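Local coordinates for hypothetical protein PurS (PDB 2DGB) that is a small alpha/beta protein of the PurS family that assembles as two copies, with a beta sheet continuing across the subunit interface, at residues A[46-51]-A[78-83]. Sequence-based numbering, arbitrary orientation.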
# COMPACT_ATOMS: atom_id res chain seq x y z
N ILE A 46 -2.19 -6.32 8.28
CA ILE A 46 -2.86 -7.45 8.91
C ILE A 46 -2.18 -7.96 10.17
O ILE A 46 -1.02 -8.38 10.15
CB ILE A 46 -2.98 -8.62 7.91
CG1 ILE A 46 -3.56 -8.12 6.58
CG2 ILE A 46 -3.85 -9.73 8.51
CD1 ILE A 46 -3.77 -9.22 5.55
N VAL A 47 -2.92 -7.91 11.28
CA VAL A 47 -2.43 -8.41 12.56
C VAL A 47 -3.04 -9.81 12.67
O VAL A 47 -4.27 -9.97 12.59
CB VAL A 47 -2.90 -7.53 13.74
CG1 VAL A 47 -2.47 -8.14 15.07
CG2 VAL A 47 -2.34 -6.12 13.59
N PHE A 48 -2.19 -10.81 12.84
CA PHE A 48 -2.64 -12.19 12.91
C PHE A 48 -1.66 -13.05 13.70
O PHE A 48 -0.50 -12.67 13.88
CB PHE A 48 -2.76 -12.73 11.49
CG PHE A 48 -1.44 -12.86 10.78
CD1 PHE A 48 -0.82 -14.10 10.65
CD2 PHE A 48 -0.79 -11.73 10.28
CE1 PHE A 48 0.43 -14.21 10.03
CE2 PHE A 48 0.45 -11.83 9.65
CZ PHE A 48 1.06 -13.08 9.53
N PRO A 49 -2.10 -14.25 14.14
CA PRO A 49 -1.27 -15.18 14.91
C PRO A 49 -0.52 -16.21 14.07
O PRO A 49 -0.94 -16.55 12.96
CB PRO A 49 -2.29 -15.86 15.81
CG PRO A 49 -3.42 -16.05 14.85
CD PRO A 49 -3.50 -14.70 14.14
N ALA A 50 0.59 -16.70 14.61
CA ALA A 50 1.41 -17.71 13.93
C ALA A 50 2.36 -18.35 14.94
O ALA A 50 2.74 -17.73 15.93
CB ALA A 50 2.19 -17.08 12.78
N GLU A 51 2.76 -19.59 14.67
CA GLU A 51 3.66 -20.33 15.56
C GLU A 51 5.03 -19.67 15.67
O GLU A 51 5.63 -19.63 16.75
CB GLU A 51 3.83 -21.76 15.06
CG GLU A 51 2.61 -22.66 15.28
CD GLU A 51 2.51 -23.16 16.72
OE1 GLU A 51 3.57 -23.52 17.29
OE2 GLU A 51 1.39 -23.21 17.26
N GLU A 78 5.37 -6.37 1.84
CA GLU A 78 6.26 -5.23 2.03
C GLU A 78 7.03 -5.25 3.35
O GLU A 78 8.17 -4.80 3.42
CB GLU A 78 5.45 -3.94 1.91
CG GLU A 78 6.27 -2.66 1.98
CD GLU A 78 7.26 -2.53 0.84
OE1 GLU A 78 7.00 -3.10 -0.24
OE2 GLU A 78 8.29 -1.85 1.03
N ALA A 79 6.40 -5.77 4.40
CA ALA A 79 7.03 -5.85 5.71
C ALA A 79 6.32 -6.87 6.59
O ALA A 79 5.18 -7.26 6.31
CB ALA A 79 7.02 -4.48 6.39
N LEU A 80 7.00 -7.31 7.65
CA LEU A 80 6.44 -8.28 8.58
C LEU A 80 7.18 -8.14 9.91
O LEU A 80 8.41 -8.24 9.97
CB LEU A 80 6.62 -9.70 8.04
CG LEU A 80 6.09 -10.83 8.93
CD1 LEU A 80 4.57 -10.80 8.97
CD2 LEU A 80 6.58 -12.17 8.41
N LYS A 81 6.43 -7.91 10.98
CA LYS A 81 7.04 -7.76 12.28
C LYS A 81 6.25 -8.45 13.37
O LYS A 81 5.03 -8.57 13.29
CB LYS A 81 7.19 -6.28 12.64
CG LYS A 81 5.91 -5.49 12.51
CD LYS A 81 6.11 -4.03 12.92
CE LYS A 81 6.39 -3.92 14.41
NZ LYS A 81 6.49 -2.50 14.87
N GLU A 82 6.97 -8.92 14.38
CA GLU A 82 6.34 -9.59 15.50
C GLU A 82 5.83 -8.49 16.43
O GLU A 82 6.46 -7.44 16.56
CB GLU A 82 7.35 -10.46 16.24
CG GLU A 82 6.70 -11.38 17.26
CD GLU A 82 7.72 -12.14 18.08
OE1 GLU A 82 8.71 -12.63 17.49
OE2 GLU A 82 7.52 -12.25 19.30
N LEU A 83 4.69 -8.73 17.05
CA LEU A 83 4.10 -7.75 17.95
C LEU A 83 4.15 -8.29 19.38
O LEU A 83 4.35 -9.49 19.59
CB LEU A 83 2.65 -7.47 17.55
CG LEU A 83 2.45 -7.01 16.10
CD1 LEU A 83 0.96 -6.92 15.79
CD2 LEU A 83 3.13 -5.68 15.88
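V47 meets L83 with both of its methyls near a single carbon of the leucine: CD1 of L83 lies 3.7 Å from V47 CG1 and 4.0 Å from V47 CG2. The two side chains cross at about a right angle. With CG of L83 anti to its own carbonyl carbon (chi1 -56°), the leucine branch reaches across to the valine, whose CB bond does not itself aim at the other strand. The second touch is looser and lies on the other side of the sheet. There CZ of F48 comes 4.2 Å from CD1 of L80, and the methyl approaches the ring obliquely. F48 starts out pointing away from 78-83, but with chi1 at 67° the ring swings back, and its tip is what L80 finds. The carbonyl O of I46 sits in the plane of that ring, at its edge.

No hydrogen bond links the two segments, and the reason is plain from the backbone: even the closest CA atoms, those of V47 and L83, are 8.5 Å apart. Strand 3-12 runs between them, pairing through A6 with I46 and through Y4 with F48, while E78 and A79 both face T7, a classic beta bulge. The side chains therefore meet over the two sides of this middle strand. Helix 53-67 covers the phenylalanine side, with K59 and M63 against F48 and E57 against L80. V47 touches R3 of the central strand, and I46 and V47 also pair antiparallel with a strand of the second subunit, which carries the sheet across the interface. Strands 37-49 and 73-83 run parallel and are joined through helix 53-67, packed on one face: a split beta-alpha-beta crossover, with the antiparallel strand 3-12 set between its two strands.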